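Local coordinates for aldehyde reductase YahK (Escherichia coli, PDB 1UUF), which catalyses the NADPH-dependent reduction of a wide range of aldehydes to their primary alcohols, as a zinc-containing member of the alcohol dehydrogenase family, at residues 39-43 with 140-146; 208-213 with 332-336; 280-286 with 305-311. All coordinates share one frame; numbering follows the deposited sequence.

How the contacts relate
The three contacts run from the outer edge of the GroES-like catalytic domain to the subunit interface. Contact 1 comes first along the chain and joins two loops of the catalytic domain. Its centre lies about 32 Å from that of contact 2, on the opposite side of the chain's centre. Contact 2 sets helix 205-216 of the coenzyme domain against the loop before strand 336-339, and contact 3, within the intervening chain and about 24 Å away between centres, pairs strands 282-286 and 308-311 at the edge of the Rossmann sheet. Contact 2 thus joins the coenzyme domain to chain returning to the catalytic domain, while contact 3 lies where the sheets of the two subunits meet.

Contact 1: residues 39-43 with 140-146; sequences DITRR and DEPGHTL
The carbonyl oxygen of L146 is gripped by both terminal nitrogens of R42. NH1 of R42 lies 2.9 Å from O of L146, and NH2 of R42 lies 3.1 Å from the same oxygen. The oxygen sits in the guanidinium plane, but the group does not meet it squarely: NH1 is tilted 29° from the carbonyl plane and NH2 stands well above it, both on one face. The side chain of R42 starts away from 140-146 and bends at chi2 (-57°), which brings its end back to L146. NE of R42 donates to the carbonyl of Q152, and NH2 also bonds to OG of S150, so the guanidinium ties the loop to the start of strand 152-156. CD1 of I40 lies over one face of the R42 guanidinium, toward the rim.

Apolar contact continues beside this grip. I40 and L146 meet tip to tip, with CD1 of L146 3.7 Å from CB of I40 and as near its CG2.

At the far end R43 makes a salt bridge to D140, its NH1 2.6 Å from OD2 of D140. OD2 accepts on its syn lone pair and lies in the guanidinium plane, although the two flat groups are turned 47° from each other. The same OD2 accepts from a water, which in turn accepts from the backbone N of R43, while NE of R43 pairs with D49. A second water joins OG1 of T41 to O of E141, 3.0 Å from the latter.

The chemistry is thus divided: R42 directs its N-H groups at neutral oxygens, the carbonyls of L146 and Q152 and the hydroxyl of S150, beside a small apolar patch, whereas R43, held between D140 and D49, probably has its positive charge well balanced and its rotation restricted.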
loop_
_atom_site.group_PDB
_atom_site.type_symbol
_atom_site.label_atom_id
_atom_site.label_comp_id
_atom_site.label_asym_id
_atom_site.label_seq_id
_atom_site.Cartn_x
_atom_site.Cartn_y
_atom_site.Cartn_z
ATOM N N ASP A 39 44.515 3.655 0.465
ATOM C CA ASP A 39 44.768 2.456 1.248
ATOM C C ASP A 39 43.856 2.470 2.460
ATOM O O ASP A 39 43.627 3.518 3.064
ATOM C CB ASP A 39 46.225 2.412 1.715
ATOM C CG ASP A 39 47.195 2.172 0.580
ATOM O OD1 ASP A 39 48.416 2.134 0.842
ATOM O OD2 ASP A 39 46.736 2.019 -0.570
ATOM N N ILE A 40 43.323 1.305 2.804
ATOM C CA ILE A 40 42.447 1.189 3.959
ATOM C C ILE A 40 42.885 -0.011 4.776
ATOM O O ILE A 40 43.761 -0.772 4.359
ATOM C CB ILE A 40 40.970 0.992 3.540
ATOM C CG1 ILE A 40 40.821 -0.300 2.733
ATOM C CG2 ILE A 40 40.499 2.188 2.733
ATOM C CD1 ILE A 40 39.378 -0.675 2.435
ATOM N N THR A 41 42.283 -0.183 5.946
ATOM C CA THR A 41 42.622 -1.317 6.788
ATOM C C THR A 41 41.372 -2.148 7.041
ATOM O O THR A 41 40.252 -1.662 6.887
ATOM C CB THR A 41 43.205 -0.864 8.146
ATOM O OG1 THR A 41 42.198 -0.177 8.896
ATOM C CG2 THR A 41 44.395 0.066 7.929
ATOM N N ARG A 42 41.584 -3.406 7.404
ATOM C CA ARG A 42 40.506 -4.337 7.714
ATOM C C ARG A 42 40.832 -4.969 9.056
ATOM O O ARG A 42 42.002 -5.170 9.380
ATOM C CB ARG A 42 40.413 -5.443 6.660
ATOM C CG ARG A 42 39.943 -4.987 5.291
ATOM C CD ARG A 42 38.591 -4.320 5.376
ATOM N NE ARG A 42 38.014 -4.085 4.057
ATOM C CZ ARG A 42 36.890 -3.411 3.853
ATOM N NH1 ARG A 42 36.230 -2.903 4.888
ATOM N NH2 ARG A 42 36.422 -3.253 2.621
ATOM N N ARG A 43 39.804 -5.284 9.834
ATOM C CA ARG A 43 40.017 -5.909 11.129
ATOM C C ARG A 43 40.526 -7.326 10.915
ATOM O O ARG A 43 40.333 -7.910 9.847
ATOM C CB ARG A 43 38.708 -5.958 11.930
ATOM C CG ARG A 43 37.620 -6.862 11.336
ATOM C CD ARG A 43 36.524 -7.138 12.367
ATOM N NE ARG A 43 35.483 -8.043 11.877
ATOM C CZ ARG A 43 34.454 -7.668 11.123
ATOM N NH1 ARG A 43 34.315 -6.399 10.765
ATOM N NH2 ARG A 43 33.559 -8.566 10.728
ATOM N N ASP A 140 35.571 -1.053 14.018
ATOM C CA ASP A 140 36.713 -1.157 13.116
ATOM C C ASP A 140 37.159 0.219 12.649
ATOM O O ASP A 140 36.334 1.095 12.394
ATOM C CB ASP A 140 36.352 -1.977 11.872
ATOM C CG ASP A 140 35.960 -3.404 12.193
ATOM O OD1 ASP A 140 36.016 -3.804 13.376
ATOM O OD2 ASP A 140 35.594 -4.131 11.245
ATOM N N GLU A 141 38.469 0.405 12.525
ATOM C CA GLU A 141 39.000 1.675 12.053
ATOM C C GLU A 141 38.504 1.819 10.617
ATOM O O GLU A 141 38.394 0.826 9.899
ATOM C CB GLU A 141 40.527 1.648 12.071
ATOM C CG GLU A 141 41.121 1.286 13.421
ATOM C CD GLU A 141 42.634 1.280 13.405
ATOM O OE1 GLU A 141 43.217 0.533 12.591
ATOM O OE2 GLU A 141 43.242 2.023 14.206
ATOM N N PRO A 142 38.212 3.051 10.172
ATOM C CA PRO A 142 38.300 4.331 10.880
ATOM C C PRO A 142 37.017 4.796 11.579
ATOM O O PRO A 142 36.800 5.998 11.736
ATOM C CB PRO A 142 38.703 5.286 9.769
ATOM C CG PRO A 142 37.856 4.790 8.640
ATOM C CD PRO A 142 38.026 3.279 8.725
ATOM N N GLY A 143 36.162 3.863 11.987
ATOM C CA GLY A 143 34.939 4.259 12.667
ATOM C C GLY A 143 33.657 4.034 11.888
ATOM O O GLY A 143 32.568 4.026 12.464
ATOM N N HIS A 144 33.777 3.878 10.575
ATOM C CA HIS A 144 32.618 3.623 9.729
ATOM C C HIS A 144 33.003 2.558 8.706
ATOM O O HIS A 144 34.174 2.418 8.355
ATOM C CB HIS A 144 32.143 4.904 9.032
ATOM C CG HIS A 144 33.190 5.567 8.193
ATOM N ND1 HIS A 144 34.277 6.218 8.736
ATOM C CD2 HIS A 144 33.318 5.675 6.850
ATOM C CE1 HIS A 144 35.030 6.699 7.761
ATOM N NE2 HIS A 144 34.470 6.383 6.608
ATOM N N THR A 145 32.018 1.804 8.238
ATOM C CA THR A 145 32.282 0.730 7.292
ATOM C C THR A 145 32.748 1.180 5.909
ATOM O O THR A 145 32.262 2.169 5.356
ATOM C CB THR A 145 31.040 -0.182 7.138
ATOM O OG1 THR A 145 29.895 0.615 6.820
ATOM C CG2 THR A 145 30.774 -0.938 8.436
ATOM N N LEU A 146 33.711 0.440 5.372
ATOM C CA LEU A 146 34.266 0.705 4.050
ATOM C C LEU A 146 33.812 -0.454 3.162
ATOM O O LEU A 146 33.978 -1.616 3.528
ATOM C CB LEU A 146 35.790 0.770 4.132
ATOM C CG LEU A 146 36.298 1.808 5.143
ATOM C CD1 LEU A 146 37.811 1.737 5.240
ATOM C CD2 LEU A 146 35.844 3.199 4.723
HETATM O O HOH W 1 40.023 -1.639 10.133
HETATM O O HOH W 2 37.123 -4.286 8.976
#

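Contact 2: residues 208-213 with 332-336; sequences HMGIKL and IVADI
Three hydrogen bonds join the two segments, and K212 supplies two of them. Its NZ donates to O of V333 at 3.0 Å, meeting that oxygen almost head-on, with a C=O...N angle of 166°. NZ of K212 also makes a salt bridge to D335, 3.2 Å from its OD1, approaching from above the carboxylate plane. The chain runs extended to CE and then turns at chi4 (-84°), which carries the ammonium to both oxygens. A water accepting from NZ and from N of V333 adds a further link.

The third bond uses H208 as acceptor: N of D335 points at NE2, 3.1 Å away and nearly straight at 168°. With ND1 of H208 bonded to the carbonyl of G205, both ring nitrogens are engaged, and the ring also meets that of Y358.

Apolar contacts fill the rest. SD of M209 rests 3.9 Å from CB of A334, and CD2 of L213 lies 4.2 Å from CG2 of I332.

The GxGxxG-type pattern runs from the turn after strand 197-201 into the start of helix 205-216, consistent with the first beta-alpha unit of a Rossmann fold, here packed on the linker that returns the chain to the catalytic domain.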
loop_
_atom_site.group_PDB
_atom_site.type_symbol
_atom_site.label_atom_id
_atom_site.label_comp_id
_atom_site.label_asym_id
_atom_site.label_seq_id
_atom_site.Cartn_x
_atom_site.Cartn_y
_atom_site.Cartn_z
ATOM N N HIS A 208 16.263 -4.614 -15.312
ATOM C CA HIS A 208 16.656 -5.804 -16.052
ATOM C C HIS A 208 16.641 -7.048 -15.164
ATOM O O HIS A 208 16.320 -8.140 -15.634
ATOM C CB HIS A 208 18.010 -5.577 -16.769
ATOM C CG HIS A 208 19.203 -6.189 -16.096
ATOM N ND1 HIS A 208 19.733 -5.703 -14.920
ATOM C CD2 HIS A 208 20.016 -7.200 -16.485
ATOM C CE1 HIS A 208 20.824 -6.385 -14.616
ATOM N NE2 HIS A 208 21.018 -7.300 -15.549
ATOM N N MET A 209 16.936 -6.888 -13.876
ATOM C CA MET A 209 16.902 -8.030 -12.963
ATOM C C MET A 209 15.454 -8.379 -12.639
ATOM O O MET A 209 15.109 -9.551 -12.483
ATOM C CB MET A 209 17.648 -7.733 -11.659
ATOM C CG MET A 209 19.165 -7.792 -11.767
ATOM S SD MET A 209 19.782 -9.267 -12.625
ATOM C CE MET A 209 18.869 -10.592 -11.832
ATOM N N GLY A 210 14.608 -7.359 -12.532
ATOM C CA GLY A 210 13.204 -7.602 -12.233
ATOM C C GLY A 210 12.546 -8.416 -13.334
ATOM O O GLY A 210 11.748 -9.320 -13.072
ATOM N N ILE A 211 12.882 -8.101 -14.579
ATOM C CA ILE A 211 12.321 -8.823 -15.714
ATOM C C ILE A 211 12.845 -10.260 -15.729
ATOM O O ILE A 211 12.072 -11.210 -15.839
ATOM C CB ILE A 211 12.679 -8.116 -17.036
ATOM C CG1 ILE A 211 12.034 -6.727 -17.051
ATOM C CG2 ILE A 211 12.199 -8.941 -18.226
ATOM C CD1 ILE A 211 12.437 -5.867 -18.235
ATOM N N LYS A 212 14.161 -10.413 -15.616
ATOM C CA LYS A 212 14.772 -11.739 -15.605
ATOM C C LYS A 212 14.165 -12.626 -14.523
ATOM O O LYS A 212 13.807 -13.784 -14.769
ATOM C CB LYS A 212 16.276 -11.635 -15.336
ATOM C CG LYS A 212 17.133 -11.180 -16.499
ATOM C CD LYS A 212 18.555 -10.925 -15.997
ATOM C CE LYS A 212 19.538 -10.636 -17.120
ATOM N NZ LYS A 212 20.062 -11.889 -17.734
ATOM N N LEU A 213 14.059 -12.085 -13.316
ATOM C CA LEU A 213 13.538 -12.853 -12.194
ATOM C C LEU A 213 12.043 -13.131 -12.263
ATOM O O LEU A 213 11.609 -14.245 -11.974
ATOM C CB LEU A 213 13.888 -12.151 -10.879
ATOM C CG LEU A 213 15.395 -12.031 -10.615
ATOM C CD1 LEU A 213 15.625 -11.185 -9.370
ATOM C CD2 LEU A 213 16.009 -13.411 -10.438
ATOM N N ILE A 332 20.698 -17.970 -13.893
ATOM C CA ILE A 332 20.404 -16.549 -13.975
ATOM C C ILE A 332 21.550 -15.699 -13.447
ATOM O O ILE A 332 22.039 -15.922 -12.343
ATOM C CB ILE A 332 19.145 -16.211 -13.161
ATOM C CG1 ILE A 332 17.950 -16.983 -13.725
ATOM C CG2 ILE A 332 18.893 -14.705 -13.186
ATOM C CD1 ILE A 332 16.708 -16.881 -12.876
ATOM N N VAL A 333 21.977 -14.734 -14.252
ATOM C CA VAL A 333 23.037 -13.809 -13.871
ATOM C C VAL A 333 22.676 -12.450 -14.446
ATOM O O VAL A 333 21.758 -12.339 -15.262
ATOM C CB VAL A 333 24.419 -14.221 -14.438
ATOM C CG1 VAL A 333 24.814 -15.580 -13.905
ATOM C CG2 VAL A 333 24.386 -14.228 -15.957
ATOM N N ALA A 334 23.394 -11.418 -14.021
ATOM C CA ALA A 334 23.145 -10.073 -14.518
ATOM C C ALA A 334 23.898 -9.878 -15.828
ATOM O O ALA A 334 24.879 -10.574 -16.088
ATOM C CB ALA A 334 23.623 -9.043 -13.497
ATOM N N ASP A 335 23.423 -8.954 -16.659
ATOM C CA ASP A 335 24.103 -8.638 -17.915
ATOM C C ASP A 335 25.033 -7.511 -17.493
ATOM O O ASP A 335 24.575 -6.459 -17.053
ATOM C CB ASP A 335 23.112 -8.152 -18.972
ATOM C CG ASP A 335 22.067 -9.196 -19.307
ATOM O OD1 ASP A 335 22.402 -10.397 -19.292
ATOM O OD2 ASP A 335 20.915 -8.817 -19.597
ATOM N N ILE A 336 26.334 -7.725 -17.640
ATOM C CA ILE A 336 27.292 -6.739 -17.164
ATOM C C ILE A 336 28.320 -6.219 -18.150
ATOM O O ILE A 336 28.496 -6.754 -19.244
ATOM C CB ILE A 336 28.084 -7.314 -15.975
ATOM C CG1 ILE A 336 29.014 -8.431 -16.471
ATOM C CG2 ILE A 336 27.130 -7.893 -14.938
ATOM C CD1 ILE A 336 29.955 -8.980 -15.413
HETATM O O HOH W 3 20.502 -14.631 -16.945
#

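Contact 3: residues 280-286 with 305-311; sequences RDGTMTL and KRRAIAG
D281 and R306 lie side by side and point the same way, their carboxylate and guanidinium planes nearly coplanar, 16° apart. The pairing is side-on and two-pronged: NE of R306 donates to OD1 of D281 at 2.8 Å, and NH2 of R306 to OD2 of D281 at 3.0 Å, the latter on the syn lone pair. R306 reaches this position with CG anti to its backbone N (chi1 -163°) and a bend at chi3. On its anti side OD2 of D281 takes a second bond, from NH1 of R280 at 2.8 Å, the third to this carboxylate. An alanine at D281 would remove the shared carboxylate, which is likely to leave R306 without this acid and freer to turn, and NH1 of R280 and NH2 of R306, 4.4 Å apart, with no acid between them.

Beyond this network the strands run parallel, T283 to L286 in register with A308 to G311. N of M284 bonds to O of A308, and N of A310 to O of M284 at 2.9 Å, in the regular ladder. M284 and I309 project from the same face, side by side, with CE of M284 3.6 Å from CD1 of I309. On the other face OG1 of T285 sits against CB of A310, 3.8 Å away; this hydroxyl is buried here and has no polar partner in the model.

Strand 258-263 flanks 282-286 on its other edge, and helices 271-275 and 299-303 cover the face carrying M284 and I309. Strand 308-311 is an outermost strand of the chain's parallel sheet, and residues A308 to A310 pair antiparallel with a strand of the second subunit, so the Rossmann sheet continues across the dimer, while R280 reaches E118 and D121 of that subunit.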
loop_
_atom_site.group_PDB
_atom_site.type_symbol
_atom_site.label_atom_id
_atom_site.label_comp_id
_atom_site.label_asym_id
_atom_site.label_seq_id
_atom_site.Cartn_x
_atom_site.Cartn_y
_atom_site.Cartn_z
ATOM N N ARG A 280 -8.142 -5.348 -8.538
ATOM C CA ARG A 280 -8.639 -5.103 -7.194
ATOM C C ARG A 280 -7.689 -5.840 -6.255
ATOM O O ARG A 280 -7.278 -6.968 -6.540
ATOM C CB ARG A 280 -10.066 -5.650 -7.061
ATOM C CG ARG A 280 -10.663 -5.551 -5.659
ATOM C CD ARG A 280 -10.457 -6.837 -4.876
ATOM N NE ARG A 280 -11.162 -7.961 -5.488
ATOM C CZ ARG A 280 -11.117 -9.209 -5.036
ATOM N NH1 ARG A 280 -10.401 -9.504 -3.959
ATOM N NH2 ARG A 280 -11.784 -10.165 -5.668
ATOM N N ASP A 281 -7.341 -5.188 -5.146
ATOM C CA ASP A 281 -6.426 -5.733 -4.147
ATOM C C ASP A 281 -4.994 -5.854 -4.667
ATOM O O ASP A 281 -4.157 -6.514 -4.051
ATOM C CB ASP A 281 -6.905 -7.099 -3.640
ATOM C CG ASP A 281 -7.898 -6.979 -2.492
ATOM O OD1 ASP A 281 -7.744 -6.048 -1.670
ATOM O OD2 ASP A 281 -8.817 -7.821 -2.399
ATOM N N GLY A 282 -4.721 -5.205 -5.796
ATOM C CA GLY A 282 -3.389 -5.238 -6.374
ATOM C C GLY A 282 -2.463 -4.235 -5.711
ATOM O O GLY A 282 -2.916 -3.281 -5.085
ATOM N N THR A 283 -1.158 -4.436 -5.862
ATOM C CA THR A 283 -0.188 -3.541 -5.252
ATOM C C THR A 283 0.929 -3.162 -6.207
ATOM O O THR A 283 1.337 -3.971 -7.035
ATOM C CB THR A 283 0.481 -4.211 -4.032
ATOM O OG1 THR A 283 -0.499 -4.472 -3.023
ATOM C CG2 THR A 283 1.586 -3.319 -3.458
ATOM N N MET A 284 1.401 -1.923 -6.104
ATOM C CA MET A 284 2.551 -1.495 -6.896
ATOM C C MET A 284 3.586 -1.165 -5.842
ATOM O O MET A 284 3.335 -0.350 -4.951
ATOM C CB MET A 284 2.282 -0.248 -7.740
ATOM C CG MET A 284 3.586 0.321 -8.324
ATOM S SD MET A 284 3.360 1.540 -9.631
ATOM C CE MET A 284 2.450 2.804 -8.741
ATOM N N THR A 285 4.738 -1.815 -5.920
ATOM C CA THR A 285 5.793 -1.583 -4.944
ATOM C C THR A 285 6.956 -0.864 -5.594
ATOM O O THR A 285 7.410 -1.253 -6.667
ATOM C CB THR A 285 6.281 -2.912 -4.350
ATOM O OG1 THR A 285 5.197 -3.529 -3.648
ATOM C CG2 THR A 285 7.447 -2.689 -3.385
ATOM N N LEU A 286 7.428 0.188 -4.934
ATOM C CA LEU A 286 8.537 0.984 -5.440
ATOM C C LEU A 286 9.847 0.523 -4.798
ATOM O O LEU A 286 9.899 0.292 -3.591
ATOM C CB LEU A 286 8.306 2.462 -5.106
ATOM C CG LEU A 286 6.888 3.005 -5.308
ATOM C CD1 LEU A 286 6.824 4.451 -4.842
ATOM C CD2 LEU A 286 6.491 2.888 -6.761
ATOM N N LYS A 305 -10.626 0.403 -5.767
ATOM C CA LYS A 305 -10.341 -1.017 -5.958
ATOM C C LYS A 305 -9.494 -1.627 -4.852
ATOM O O LYS A 305 -8.926 -2.704 -5.031
ATOM C CB LYS A 305 -9.633 -1.233 -7.300
ATOM C CG LYS A 305 -10.501 -0.947 -8.520
ATOM C CD LYS A 305 -11.608 -1.977 -8.660
ATOM C CE LYS A 305 -12.384 -1.768 -9.952
ATOM N NZ LYS A 305 -13.512 -2.730 -10.066
ATOM N N ARG A 306 -9.424 -0.946 -3.714
ATOM C CA ARG A 306 -8.630 -1.408 -2.580
ATOM C C ARG A 306 -7.221 -1.777 -3.031
ATOM O O ARG A 306 -6.725 -2.879 -2.771
ATOM C CB ARG A 306 -9.295 -2.610 -1.898
ATOM C CG ARG A 306 -8.738 -2.859 -0.498
ATOM C CD ARG A 306 -9.697 -3.689 0.346
ATOM N NE ARG A 306 -9.870 -5.035 -0.194
ATOM C CZ ARG A 306 -10.768 -5.907 0.249
ATOM N NH1 ARG A 306 -11.586 -5.578 1.242
ATOM N NH2 ARG A 306 -10.846 -7.113 -0.302
ATOM N N ARG A 307 -6.586 -0.839 -3.721
ATOM C CA ARG A 307 -5.229 -1.032 -4.214
ATOM C C ARG A 307 -4.274 -0.418 -3.211
ATOM O O ARG A 307 -4.690 0.320 -2.319
ATOM C CB ARG A 307 -5.050 -0.328 -5.550
ATOM C CG ARG A 307 -5.844 -0.919 -6.691
ATOM C CD ARG A 307 -6.078 0.158 -7.727
ATOM N NE ARG A 307 -6.580 -0.357 -8.993
ATOM C CZ ARG A 307 -7.307 0.360 -9.842
ATOM N NH1 ARG A 307 -7.621 1.615 -9.546
ATOM N NH2 ARG A 307 -7.703 -0.169 -10.990
ATOM N N ALA A 308 -2.991 -0.718 -3.361
ATOM C CA ALA A 308 -1.999 -0.177 -2.453
ATOM C C ALA A 308 -0.690 0.144 -3.154
ATOM O O ALA A 308 -0.366 -0.430 -4.201
ATOM C CB ALA A 308 -1.739 -1.172 -1.324
ATOM N N ILE A 309 0.044 1.085 -2.572
ATOM C CA ILE A 309 1.362 1.451 -3.062
ATOM C C ILE A 309 2.256 1.121 -1.875
ATOM O O ILE A 309 1.984 1.537 -0.753
ATOM C CB ILE A 309 1.469 2.954 -3.387
ATOM C CG1 ILE A 309 0.444 3.328 -4.459
ATOM C CG2 ILE A 309 2.884 3.283 -3.856
ATOM C CD1 ILE A 309 0.551 2.517 -5.730
ATOM N N ALA A 310 3.310 0.355 -2.119
ATOM C CA ALA A 310 4.209 -0.034 -1.048
ATOM C C ALA A 310 5.652 0.208 -1.447
ATOM O O ALA A 310 5.943 0.631 -2.564
ATOM C CB ALA A 310 4.005 -1.510 -0.711
ATOM N N GLY A 311 6.550 -0.045 -0.508
ATOM C CA GLY A 311 7.964 0.117 -0.775
ATOM C C GLY A 311 8.671 -1.130 -0.291
ATOM O O GLY A 311 8.096 -1.929 0.445
HETATM O O HOH W 4 -4.079 -3.788 -2.160
#